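Local coordinates for protein peptide methionine sulfoxide reductase msrA/msrB (Neisseria meningitidis, PDB 3BQG) that reduces methionine sulfoxide back to methionine, acting as the MsrA domain of the PilB protein and probably passing through a cysteine sulfenic acid, at residues Lys39-Tyr43 and Glu44-Tyr48; Pro81-Leu84 and Asn85-Asn89. The protein carries 1 engineered substitution. One frame throughout, in Å; residues are numbered along the deposited sequence.

Interaction 1. Residues Lys39-Tyr43 and Glu44-Tyr48; sequences KNPSY and EDVSY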
ATOM      1  N   LYS A  39       1.272  16.719  10.693  1.00 24.56           N
ATOM      2  CA  LYS A  39       2.558  16.539  10.044  1.00 26.72           C
ATOM      3  C   LYS A  39       3.522  15.799  10.968  1.00 25.94           C
ATOM      4  O   LYS A  39       3.456  15.933  12.189  1.00 26.34           O
ATOM      5  CB  LYS A  39       3.145  17.897   9.657  1.00 28.80           C
ATOM      6  CG  LYS A  39       2.265  18.679   8.704  1.00 32.38           C
ATOM      7  CD  LYS A  39       3.017  19.833   8.072  1.00 35.12           C
ATOM      8  CE  LYS A  39       2.230  20.402   6.902  1.00 36.26           C
ATOM      9  NZ  LYS A  39       3.049  21.346   6.105  1.00 38.84           N
ATOM     10  N   ASN A  40       4.399  14.998  10.375  1.00 23.27           N
ATOM     11  CA  ASN A  40       5.399  14.246  11.123  1.00 23.74           C
ATOM     12  C   ASN A  40       4.877  13.409  12.292  1.00 22.95           C
ATOM     13  O   ASN A  40       5.395  13.501  13.403  1.00 22.49           O
ATOM     14  CB  ASN A  40       6.466  15.212  11.638  1.00 25.90           C
ATOM     15  CG  ASN A  40       7.114  16.005  10.525  1.00 28.06           C
ATOM     16  OD1 ASN A  40       7.722  15.437   9.616  1.00 28.71           O
ATOM     17  ND2 ASN A  40       6.984  17.328  10.585  1.00 28.63           N
ATOM     18  N   PRO A  41       3.853  12.574  12.064  1.00 21.23           N
ATOM     19  CA  PRO A  41       3.366  11.776  13.193  1.00 20.29           C
ATOM     20  C   PRO A  41       4.303  10.620  13.540  1.00 21.63           C
ATOM     21  O   PRO A  41       5.117  10.190  12.715  1.00 20.71           O
ATOM     22  CB  PRO A  41       2.015  11.276  12.693  1.00 19.23           C
ATOM     23  CG  PRO A  41       2.291  11.049  11.235  1.00 19.74           C
ATOM     24  CD  PRO A  41       3.053  12.312  10.852  1.00 19.51           C
ATOM     25  N   SER A  42       4.184  10.127  14.770  1.00 20.62           N
ATOM     26  CA  SER A  42       4.974   8.994  15.234  1.00 20.10           C
ATOM     27  C   SER A  42       4.036   7.789  15.173  1.00 20.61           C
ATOM     28  O   SER A  42       2.826   7.947  14.976  1.00 19.57           O
ATOM     29  CB  SER A  42       5.425   9.209  16.681  1.00 19.87           C
ATOM     30  OG  SER A  42       4.307   9.273  17.559  1.00 18.99           O
ATOM     31  N   TYR A  43       4.582   6.590  15.338  1.00 20.26           N
ATOM     32  CA  TYR A  43       3.752   5.395  15.317  1.00 20.73           C
ATOM     33  C   TYR A  43       2.661   5.533  16.381  1.00 20.77           C
ATOM     34  O   TYR A  43       1.500   5.183  16.152  1.00 19.57           O
ATOM     35  CB  TYR A  43       4.594   4.149  15.610  1.00 21.89           C
ATOM     36  CG  TYR A  43       3.787   2.872  15.567  1.00 22.58           C
ATOM     37  CD1 TYR A  43       3.298   2.370  14.356  1.00 22.84           C
ATOM     38  CD2 TYR A  43       3.472   2.189  16.738  1.00 21.89           C
ATOM     39  CE1 TYR A  43       2.516   1.221  14.318  1.00 23.33           C
ATOM     40  CE2 TYR A  43       2.691   1.043  16.712  1.00 25.24           C
ATOM     41  CZ  TYR A  43       2.214   0.565  15.501  1.00 23.66           C
ATOM     42  OH  TYR A  43       1.412  -0.551  15.490  1.00 27.39           O
ATOM     43  N   GLU A  44       3.044   6.056  17.543  1.00 19.98           N
ATOM     44  CA  GLU A  44       2.104   6.243  18.645  1.00 20.92           C
ATOM     45  C   GLU A  44       1.047   7.301  18.332  1.00 20.32           C
ATOM     46  O   GLU A  44      -0.092   7.193  18.784  1.00 19.36           O
ATOM     47  CB  GLU A  44       2.850   6.626  19.928  1.00 22.08           C
ATOM     48  CG  GLU A  44       3.766   5.546  20.489  1.00 25.16           C
ATOM     49  CD  GLU A  44       4.912   5.200  19.562  1.00 27.97           C
ATOM     50  OE1 GLU A  44       5.487   6.131  18.956  1.00 27.99           O
ATOM     51  OE2 GLU A  44       5.243   4.000  19.450  1.00 28.88           O
ATOM     52  N   ASP A  45       1.420   8.328  17.571  1.00 19.19           N
ATOM     53  CA  ASP A  45       0.467   9.378  17.209  1.00 20.02           C
ATOM     54  C   ASP A  45      -0.669   8.789  16.379  1.00 20.47           C
ATOM     55  O   ASP A  45      -1.850   9.042  16.637  1.00 20.71           O
ATOM     56  CB  ASP A  45       1.144  10.486  16.388  1.00 19.18           C
ATOM     57  CG  ASP A  45       1.985  11.420  17.237  1.00 21.86           C
ATOM     58  OD1 ASP A  45       1.615  11.662  18.407  1.00 21.95           O
ATOM     59  OD2 ASP A  45       3.007  11.929  16.728  1.00 19.43           O
ATOM     60  N   VAL A  46      -0.295   8.004  15.375  1.00 18.63           N
ATOM     61  CA  VAL A  46      -1.257   7.375  14.479  1.00 18.35           C
ATOM     62  C   VAL A  46      -2.106   6.309  15.171  1.00 20.70           C
ATOM     63  O   VAL A  46      -3.336   6.325  15.082  1.00 20.54           O
ATOM     64  CB  VAL A  46      -0.534   6.710  13.280  1.00 17.42           C
ATOM     65  CG1 VAL A  46      -1.556   6.112  12.309  1.00 14.80           C
ATOM     66  CG2 VAL A  46       0.349   7.735  12.572  1.00 15.11           C
ATOM     67  N   SER A  47      -1.439   5.390  15.862  1.00 19.70           N
ATOM     68  CA  SER A  47      -2.111   4.286  16.539  1.00 20.33           C
ATOM     69  C   SER A  47      -2.942   4.657  17.756  1.00 20.58           C
ATOM     70  O   SER A  47      -3.983   4.048  18.010  1.00 19.73           O
ATOM     71  CB  SER A  47      -1.081   3.232  16.971  1.00 19.38           C
ATOM     72  OG  SER A  47      -0.248   2.835  15.896  1.00 20.86           O
ATOM     73  N   TYR A  48      -2.497   5.661  18.505  1.00 20.43           N
ATOM     74  CA  TYR A  48      -3.194   6.026  19.727  1.00 21.50           C
ATOM     75  C   TYR A  48      -3.703   7.453  19.858  1.00 22.40           C
ATOM     76  O   TYR A  48      -4.538   7.724  20.721  1.00 23.43           O
ATOM     77  CB  TYR A  48      -2.296   5.688  20.924  1.00 21.45           C
ATOM     78  CG  TYR A  48      -1.794   4.259  20.894  1.00 21.80           C
ATOM     79  CD1 TYR A  48      -2.685   3.187  20.965  1.00 24.38           C
ATOM     80  CD2 TYR A  48      -0.437   3.977  20.749  1.00 23.08           C
ATOM     81  CE1 TYR A  48      -2.236   1.866  20.887  1.00 24.48           C
ATOM     82  CE2 TYR A  48       0.024   2.658  20.667  1.00 23.63           C
ATOM     83  CZ  TYR A  48      -0.884   1.612  20.736  1.00 25.70           C
ATOM     84  OH  TYR A  48      -0.447   0.309  20.650  1.00 28.60           O
TER

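Interaction 2. Residues Pro81-Leu84 and Asn85-Asn89; sequences PTSL and NKQGN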
ATOM      1  N   PRO A  81     -10.108  -5.523  -1.108  1.00 13.93           N
ATOM      2  CA  PRO A  81     -10.661  -4.236  -1.532  1.00 13.81           C
ATOM      3  C   PRO A  81     -12.111  -3.968  -1.152  1.00 13.17           C
ATOM      4  O   PRO A  81     -12.666  -2.949  -1.543  1.00 12.42           O
ATOM      5  CB  PRO A  81     -10.479  -4.291  -3.042  1.00 12.12           C
ATOM      6  CG  PRO A  81     -10.889  -5.709  -3.317  1.00 14.71           C
ATOM      7  CD  PRO A  81     -10.209  -6.510  -2.205  1.00 14.16           C
ATOM      8  N   THR A  82     -12.718  -4.869  -0.389  1.00 13.29           N
ATOM      9  CA  THR A  82     -14.118  -4.707  -0.011  1.00 16.17           C
ATOM     10  C   THR A  82     -14.358  -4.419   1.467  1.00 16.81           C
ATOM     11  O   THR A  82     -15.480  -4.124   1.866  1.00 16.51           O
ATOM     12  CB  THR A  82     -14.928  -5.966  -0.385  1.00 17.62           C
ATOM     13  OG1 THR A  82     -14.616  -7.024   0.530  1.00 19.51           O
ATOM     14  CG2 THR A  82     -14.572  -6.431  -1.796  1.00 18.65           C
ATOM     15  N   SER A  83     -13.318  -4.506   2.283  1.00 16.79           N
ATOM     16  CA  SER A  83     -13.486  -4.259   3.715  1.00 18.89           C
ATOM     17  C   SER A  83     -13.092  -2.840   4.104  1.00 18.81           C
ATOM     18  O   SER A  83     -12.035  -2.348   3.715  1.00 18.17           O
ATOM     19  CB  SER A  83     -12.668  -5.269   4.519  1.00 19.14           C
ATOM     20  OG  SER A  83     -11.311  -5.228   4.124  1.00 22.86           O
ATOM     21  N   LEU A  84     -13.953  -2.188   4.878  1.00 20.17           N
ATOM     22  CA  LEU A  84     -13.712  -0.822   5.318  1.00 22.60           C
ATOM     23  C   LEU A  84     -12.971  -0.789   6.655  1.00 23.06           C
ATOM     24  O   LEU A  84     -13.374  -1.441   7.620  1.00 23.51           O
ATOM     25  CB  LEU A  84     -15.042  -0.082   5.439  1.00 23.61           C
ATOM     26  CG  LEU A  84     -14.967   1.406   5.780  1.00 24.60           C
ATOM     27  CD1 LEU A  84     -14.173   2.143   4.706  1.00 26.36           C
ATOM     28  CD2 LEU A  84     -16.375   1.962   5.886  1.00 26.53           C
ATOM     29  N   ASN A  85     -11.879  -0.031   6.699  1.00 23.44           N
ATOM     30  CA  ASN A  85     -11.063   0.099   7.906  1.00 23.81           C
ATOM     31  C   ASN A  85     -10.724  -1.231   8.567  1.00 24.77           C
ATOM     32  O   ASN A  85     -10.818  -1.364   9.789  1.00 25.30           O
ATOM     33  CB  ASN A  85     -11.763   0.988   8.925  1.00 22.20           C
ATOM     34  CG  ASN A  85     -12.084   2.352   8.373  1.00 22.71           C
ATOM     35  OD1 ASN A  85     -11.272   2.957   7.671  1.00 23.19           O
ATOM     36  ND2 ASN A  85     -13.267   2.854   8.694  1.00 20.57           N
ATOM     37  N   LYS A  86     -10.315  -2.207   7.765  1.00 25.10           N
ATOM     38  CA  LYS A  86      -9.967  -3.513   8.300  1.00 27.13           C
ATOM     39  C   LYS A  86      -9.295  -4.439   7.286  1.00 26.36           C
ATOM     40  O   LYS A  86      -9.788  -4.629   6.178  1.00 26.15           O
ATOM     41  CB  LYS A  86     -11.226  -4.193   8.857  1.00 28.08           C
ATOM     42  CG  LYS A  86     -11.012  -5.597   9.392  1.00 32.33           C
ATOM     43  CD  LYS A  86     -12.341  -6.213   9.833  1.00 34.03           C
ATOM     44  CE  LYS A  86     -12.143  -7.595  10.433  1.00 37.20           C
ATOM     45  NZ  LYS A  86     -11.463  -8.533   9.490  1.00 41.43           N
ATOM     46  N   GLN A  87      -8.155  -4.997   7.678  1.00 26.07           N
ATOM     47  CA  GLN A  87      -7.409  -5.940   6.845  1.00 27.21           C
ATOM     48  C   GLN A  87      -6.924  -6.999   7.815  1.00 27.62           C
ATOM     49  O   GLN A  87      -6.177  -6.701   8.742  1.00 26.88           O
ATOM     50  CB  GLN A  87      -6.212  -5.267   6.159  1.00 23.70           C
ATOM     51  CG  GLN A  87      -6.583  -4.252   5.094  1.00 21.47           C
ATOM     52  CD  GLN A  87      -7.238  -4.877   3.864  1.00 21.72           C
ATOM     53  OE1 GLN A  87      -8.150  -4.294   3.276  1.00 21.45           O
ATOM     54  NE2 GLN A  87      -6.767  -6.053   3.464  1.00 20.09           N
ATOM     55  N   GLY A  88      -7.356  -8.235   7.612  1.00 29.93           N
ATOM     56  CA  GLY A  88      -6.959  -9.289   8.519  1.00 30.89           C
ATOM     57  C   GLY A  88      -7.601  -9.018   9.867  1.00 33.08           C
ATOM     58  O   GLY A  88      -8.805  -8.754   9.950  1.00 34.97           O
ATOM     59  N   ASN A  89      -6.807  -9.076  10.930  1.00 34.68           N
ATOM     60  CA  ASN A  89      -7.327  -8.841  12.271  1.00 36.57           C
ATOM     61  C   ASN A  89      -7.140  -7.390  12.709  1.00 35.93           C
ATOM     62  O   ASN A  89      -7.519  -7.012  13.821  1.00 35.96           O
ATOM     63  CB  ASN A  89      -6.632  -9.778  13.262  1.00 37.63           C
ATOM     64  CG  ASN A  89      -6.639 -11.217  12.796  1.00 40.32           C
ATOM     65  OD1 ASN A  89      -7.695 -11.774  12.476  1.00 41.41           O
ATOM     66  ND2 ASN A  89      -5.458 -11.832  12.750  1.00 38.99           N
TER
HETATM   67  O   HOH W   1     -10.692   0.379   3.879  1.00 12.56           O

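Interaction 1. Residues Lys39-Tyr43 and Glu44-Tyr48
In S42 the hydroxyl sits between the backbone N and the carbonyl carbon (chi1 63°), and in D45 CG swings beside the backbone N (chi1 -77°). These two torsions turn each side chain toward the other residue's amide. S42 OG accepts from D45 N at 3.0 Å. In return, D45 OD2 takes the N-H of S42 at 2.9 Å. That donor comes to the anti side of OD2, 28° out of the carboxylate plane. The exchange is a capping box, with S42 as the N-cap of helix 43-48. The first helical turn adds its own bonds: V46 N donates to S42 O at 3.1 Å, and S47 N to Y43 O at 3.0 Å. Y43 O is gripped twice: S47 OG also donates to it, at 2.9 Å, from above the carbonyl plane. S47 OG also lies over the centre of one Y43 ring face, 3.3 Å above its plane. E44 OE2 reaches the edge of that ring, in plane, 3.7 Å from Y43 CD2. On the buried side P41 CB packs against V46 CG2 at 3.9 Å, with Y33 touching both residues. D45 OD1 forms a salt bridge with R49, and Q94 NE2 is hydrogen-bonded to S47 OG.

Interaction 2. Residues Pro81-Leu84 and Asn85-Asn89
A bend in the backbone brings the S83 side chain to the carbonyl of K86: S83 and L84 are extended, then N85 takes the left-handed conformation (phi 48°), and the chain turns into strand 86-87. The link across the bend is a short hydrogen bond from S83 OG to K86 O, 2.6 Å long. The donor lies nearly in line with the C=O bond, at a C=O...O angle of 167°. The S83 hydroxyl is placed for this by its chi1 of 56°, which sets OG between the backbone N and the carbonyl carbon. The contact is thus side chain to backbone, and it fixes the start of the strand to the loop before it. A water also spans the bend: it donates to S83 O at 3.0 Å and accepts from N85 N at 3.1 Å. The side chains of L84 and N85 lie alongside each other and point the same way, with N85 ND2 3.7 Å from L84 CG. Q87 bends at chi2, and its end comes back toward S83.

Beyond the bend, K86 runs out extended and turns only at its last torsion. Its NZ then donates to G88 O at 2.7 Å. G88 and N89 have backbone angles close to a type II' turn, with glycine in the first of the two central places. They join strand 86-87 to strand 90-91 in a small antiparallel beta hairpin.

N85 makes a backbone bond to G92, and its side chain touches R96. P81 makes a backbone bond to V126 and packs on Y121 and V127, so the loop leaving helix 68-78 is fastened to the connection between helix 106-117 and strand 128-131 before it enters the hairpin.

How the interactions relate
From the N terminus, the chain leaves strand 26-34 of the main sheet and meets interaction 1, which closes the short loop into helix 43-48. It then runs through strand 54-62 and helix 68-78. Interaction 2 follows, at the passage from the loop after that helix into hairpin 86-91. The two contacts come in series and neither nest nor cross. Their centres are about 21 Å apart and their nearest atoms about 11 Å apart, with no touch. Interaction 1 organises a helix start, interaction 2 a strand start. The chain just past the hairpin approaches both: G92 bonds to N85, and Q94 to S47, before strand 97-101 rejoins the sheet.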